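Local coordinates for oxidoreductase, iron/ascorbate family (Shewanella oneidensis, PDB 3ON7), which probably acts as an iron(II)-dependent 2-oxoglutarate oxygenase, possibly forming ethene from 2-oxoglutarate while also oxidising L-arginine, at residues H66-A72 with K87-Y93. Sequence-based numbering, arbitrary orientation.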
ATOM      1  N   HIS B  66       2.897  -2.378   9.532  1.00 18.91           N
ATOM      2  CA  HIS B  66       4.322  -2.159   9.814  1.00 17.78           C
ATOM      3  C   HIS B  66       4.648  -1.763  11.266  1.00 17.59           C
ATOM      4  O   HIS B  66       5.564  -0.994  11.530  1.00 16.61           O
ATOM      5  CB  HIS B  66       4.897  -1.173   8.794  1.00 18.28           C
ATOM      6  CG  HIS B  66       4.883  -1.711   7.397  1.00 16.85           C
ATOM      7  ND1 HIS B  66       3.904  -1.383   6.486  1.00 19.74           N
ATOM      8  CD2 HIS B  66       5.696  -2.601   6.772  1.00 19.69           C
ATOM      9  CE1 HIS B  66       4.119  -2.034   5.353  1.00 21.43           C
ATOM     10  NE2 HIS B  66       5.188  -2.794   5.504  1.00 15.55           N
ATOM     11  N   ASP B  67       3.896  -2.329  12.206  1.00 16.80           N
ATOM     12  CA  ASP B  67       4.231  -2.264  13.612  1.00 15.95           C
ATOM     13  C   ASP B  67       4.870  -3.589  14.028  1.00 17.10           C
ATOM     14  O   ASP B  67       4.434  -4.664  13.590  1.00 17.74           O
ATOM     15  CB  ASP B  67       2.992  -1.955  14.479  1.00 16.43           C
ATOM     16  CG  ASP B  67       1.859  -2.998  14.353  1.00 17.44           C
ATOM     17  OD1 ASP B  67       1.439  -3.301  13.211  1.00 18.55           O
ATOM     18  OD2 ASP B  67       1.356  -3.484  15.407  1.00 21.27           O
ATOM     19  N   GLY B  68       5.907  -3.517  14.864  1.00 16.47           N
ATOM     20  CA  GLY B  68       6.559  -4.736  15.379  1.00 15.45           C
ATOM     21  C   GLY B  68       8.042  -4.803  15.059  1.00 14.93           C
ATOM     22  O   GLY B  68       8.687  -3.782  14.865  1.00 15.66           O
ATOM     23  N   PHE B  69       8.577  -6.018  14.998  1.00 15.39           N
ATOM     24  CA  PHE B  69      10.024  -6.233  14.850  1.00 15.94           C
ATOM     25  C   PHE B  69      10.488  -6.397  13.394  1.00 14.68           C
ATOM     26  O   PHE B  69       9.908  -7.157  12.634  1.00 14.56           O
ATOM     27  CB  PHE B  69      10.425  -7.463  15.646  1.00 16.20           C
ATOM     28  CG  PHE B  69      11.806  -7.929  15.383  1.00 12.50           C
ATOM     29  CD1 PHE B  69      12.874  -7.097  15.589  1.00 13.57           C
ATOM     30  CD2 PHE B  69      12.044  -9.224  14.966  1.00 17.48           C
ATOM     31  CE1 PHE B  69      14.151  -7.527  15.357  1.00 18.85           C
ATOM     32  CE2 PHE B  69      13.342  -9.664  14.737  1.00 21.58           C
ATOM     33  CZ  PHE B  69      14.392  -8.807  14.936  1.00 19.72           C
ATOM     34  N   PHE B  70      11.565  -5.704  13.047  1.00 16.70           N
ATOM     35  CA  PHE B  70      12.171  -5.753  11.706  1.00 17.45           C
ATOM     36  C   PHE B  70      13.568  -6.342  11.782  1.00 17.70           C
ATOM     37  O   PHE B  70      14.501  -5.644  12.182  1.00 18.05           O
ATOM     38  CB  PHE B  70      12.270  -4.325  11.111  1.00 14.80           C
ATOM     39  CG  PHE B  70      10.957  -3.763  10.693  1.00 15.22           C
ATOM     40  CD1 PHE B  70      10.113  -3.161  11.619  1.00 13.99           C
ATOM     41  CD2 PHE B  70      10.533  -3.856   9.375  1.00 15.73           C
ATOM     42  CE1 PHE B  70       8.867  -2.619  11.229  1.00 15.87           C
ATOM     43  CE2 PHE B  70       9.289  -3.332   8.977  1.00 13.49           C
ATOM     44  CZ  PHE B  70       8.448  -2.724   9.899  1.00 12.19           C
ATOM     45  N   PRO B  71      13.732  -7.614  11.384  0.50 19.42           N
ATOM     46  CA  PRO B  71      15.073  -8.193  11.439  0.50 20.96           C
ATOM     47  C   PRO B  71      15.913  -7.727  10.275  1.00 21.37           C
ATOM     48  O   PRO B  71      15.372  -7.190   9.318  1.00 20.69           O
ATOM     49  CB  PRO B  71      14.812  -9.699  11.318  0.50 20.77           C
ATOM     50  CG  PRO B  71      13.534  -9.791  10.554  0.50 22.05           C
ATOM     51  CD  PRO B  71      12.723  -8.589  10.926  0.50 19.16           C
ATOM     52  N   ALA B  72      17.224  -7.920  10.382  1.00 22.64           N
ATOM     53  CA  ALA B  72      18.138  -7.758   9.256  1.00 27.04           C
ATOM     54  C   ALA B  72      18.153  -9.118   8.552  1.00 28.90           C
ATOM     55  O   ALA B  72      19.048  -9.923   8.763  1.00 29.55           O
ATOM     56  CB  ALA B  72      19.568  -7.383   9.729  1.00 23.48           C
ATOM     57  N   LYS B  87      21.478  -3.155  10.664  1.00 20.72           N
ATOM     58  CA  LYS B  87      20.605  -2.827  11.771  1.00 19.80           C
ATOM     59  C   LYS B  87      19.307  -3.629  11.713  1.00 18.79           C
ATOM     60  O   LYS B  87      18.869  -4.043  10.638  1.00 17.71           O
ATOM     61  CB  LYS B  87      20.288  -1.324  11.788  1.00 20.21           C
ATOM     62  CG  LYS B  87      19.371  -0.838  10.654  1.00 25.52           C
ATOM     63  CD  LYS B  87      19.073   0.656  10.772  1.00 35.64           C
ATOM     64  CE  LYS B  87      18.385   1.256   9.537  1.00 33.83           C
ATOM     65  NZ  LYS B  87      19.151   1.058   8.260  1.00 38.58           N
ATOM     66  N   GLU B  88      18.716  -3.831  12.885  1.00 17.76           N
ATOM     67  CA  GLU B  88      17.376  -4.412  13.045  1.00 17.43           C
ATOM     68  C   GLU B  88      16.637  -3.410  13.939  1.00 17.40           C
ATOM     69  O   GLU B  88      17.261  -2.577  14.592  1.00 18.62           O
ATOM     70  CB  GLU B  88      17.443  -5.823  13.665  1.00 18.72           C
ATOM     71  CG  GLU B  88      17.892  -5.832  15.132  1.00 18.35           C
ATOM     72  CD  GLU B  88      18.215  -7.205  15.705  1.00 19.90           C
ATOM     73  OE1 GLU B  88      17.740  -8.248  15.174  1.00 19.65           O
ATOM     74  OE2 GLU B  88      18.944  -7.233  16.731  1.00 17.02           O
ATOM     75  N   TYR B  89      15.317  -3.421  13.929  1.00 16.02           N
ATOM     76  CA  TYR B  89      14.608  -2.416  14.691  1.00 15.32           C
ATOM     77  C   TYR B  89      13.221  -2.853  15.006  1.00 13.57           C
ATOM     78  O   TYR B  89      12.746  -3.853  14.475  1.00 14.94           O
ATOM     79  CB  TYR B  89      14.609  -1.052  13.963  1.00 17.18           C
ATOM     80  CG  TYR B  89      14.179  -1.089  12.511  1.00 14.43           C
ATOM     81  CD1 TYR B  89      15.100  -1.310  11.493  1.00 19.40           C
ATOM     82  CD2 TYR B  89      12.857  -0.868  12.153  1.00 16.50           C
ATOM     83  CE1 TYR B  89      14.705  -1.340  10.144  1.00 19.92           C
ATOM     84  CE2 TYR B  89      12.463  -0.876  10.812  1.00 22.19           C
ATOM     85  CZ  TYR B  89      13.379  -1.116   9.820  1.00 18.01           C
ATOM     86  OH  TYR B  89      12.965  -1.121   8.513  1.00 22.40           O
ATOM     87  N   TYR B  90      12.593  -2.100  15.901  1.00 14.68           N
ATOM     88  CA  TYR B  90      11.237  -2.336  16.331  1.00 13.80           C
ATOM     89  C   TYR B  90      10.468  -1.015  16.246  1.00 14.79           C
ATOM     90  O   TYR B  90      10.926   0.024  16.751  1.00 13.53           O
ATOM     91  CB  TYR B  90      11.233  -2.834  17.772  1.00 14.44           C
ATOM     92  CG  TYR B  90       9.971  -3.518  18.170  1.00 16.22           C
ATOM     93  CD1 TYR B  90       8.778  -2.804  18.301  1.00 19.92           C
ATOM     94  CD2 TYR B  90       9.942  -4.880  18.399  1.00 12.79           C
ATOM     95  CE1 TYR B  90       7.604  -3.443  18.647  1.00 14.43           C
ATOM     96  CE2 TYR B  90       8.765  -5.517  18.719  1.00 14.53           C
ATOM     97  CZ  TYR B  90       7.610  -4.801  18.869  1.00 16.95           C
ATOM     98  OH  TYR B  90       6.442  -5.447  19.206  1.00 15.11           O
ATOM     99  N   HIS B  91       9.280  -1.071  15.643  1.00 15.18           N
ATOM    100  CA  HIS B  91       8.400   0.100  15.532  1.00 13.94           C
ATOM    101  C   HIS B  91       7.319   0.014  16.588  1.00 14.49           C
ATOM    102  O   HIS B  91       6.446  -0.883  16.559  1.00 14.18           O
ATOM    103  CB  HIS B  91       7.774   0.147  14.149  1.00 14.02           C
ATOM    104  CG  HIS B  91       8.640   0.781  13.113  1.00 15.02           C
ATOM    105  ND1 HIS B  91       8.148   1.196  11.894  1.00 16.09           N
ATOM    106  CD2 HIS B  91       9.951   1.120  13.130  1.00 17.93           C
ATOM    107  CE1 HIS B  91       9.124   1.771  11.208  1.00 16.43           C
ATOM    108  NE2 HIS B  91      10.230   1.719  11.927  1.00 14.03           N
ATOM    109  N   VAL B  92       7.396   0.937  17.537  1.00 14.80           N
ATOM    110  CA  VAL B  92       6.450   0.997  18.638  1.00 14.56           C
ATOM    111  C   VAL B  92       5.415   2.098  18.391  1.00 16.10           C
ATOM    112  O   VAL B  92       5.781   3.265  18.184  1.00 13.44           O
ATOM    113  CB  VAL B  92       7.157   1.324  19.972  1.00 16.09           C
ATOM    114  CG1 VAL B  92       6.113   1.533  21.097  1.00 12.21           C
ATOM    115  CG2 VAL B  92       8.171   0.251  20.344  1.00 12.18           C
ATOM    116  N   TYR B  93       4.140   1.714  18.459  1.00 16.14           N
ATOM    117  CA  TYR B  93       3.020   2.653  18.540  1.00 16.74           C
ATOM    118  C   TYR B  93       2.135   2.299  19.728  1.00 16.67           C
ATOM    119  O   TYR B  93       1.969   1.131  20.025  1.00 17.54           O
ATOM    120  CB  TYR B  93       2.129   2.559  17.283  1.00 16.40           C
ATOM    121  CG  TYR B  93       2.788   2.870  15.974  1.00 12.24           C
ATOM    122  CD1 TYR B  93       2.827   4.171  15.481  1.00 18.03           C
ATOM    123  CD2 TYR B  93       3.353   1.864  15.211  1.00 18.25           C
ATOM    124  CE1 TYR B  93       3.428   4.462  14.280  1.00 17.07           C
ATOM    125  CE2 TYR B  93       3.940   2.129  14.000  1.00 13.51           C
ATOM    126  CZ  TYR B  93       3.979   3.430  13.533  1.00 18.05           C
ATOM    127  OH  TYR B  93       4.575   3.691  12.330  1.00 13.53           O
TER
HETATM  128  O   HOH W   1       5.495   1.597  10.918  1.00 14.49           O
HETATM  129  O   HOH W   2      17.911  -9.257  12.863  1.00 25.22           O
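Phe70 and Tyr89 lie on the same face of the antiparallel strand pair 68-70 and 88-92, with their rings near parallel at 17°. The rings are slid apart and barely overlap. Tyr89 CE2 comes over one face of Phe70, 3.3 Å from its CG. In return, Phe70 CB sits over the Tyr89 face. The CG of Tyr89 stands between its own backbone N and carbonyl carbon (chi1 50°), which brings the ring over Phe70 CB. At its far side, Phe70 turns an edge to the face of His91, with CE1 3.9 Å from His91 CG. Water 1 lies at the edge of the His91 ring and joins ND1 to His66 O and Tyr93 OH. In the main sheet of what is probably a double-stranded beta-helix (cupin-like) fold, strand 68-70 is the outermost within the chain and 88-92 sits next to it, against strand 151-157. Four backbone bonds join the pair, among them Phe70 N to Tyr89 O (2.6 Å). On the other face, the Tyr90 ring covers the Gly68 backbone, with Gly68 CA 3.9 Å from the ring centroid. Tyr90 OH bonds Arg97 O. With Tyr90 cut back to an alanine, the Gly68 backbone is likely to lose its cover, and Arg97 O this donor. Further along this face, Glu88 OE1 meets the edge of Phe69, 3.4 Å from CZ. The same oxygen pairs with Lys56, and OE2 bonds His156.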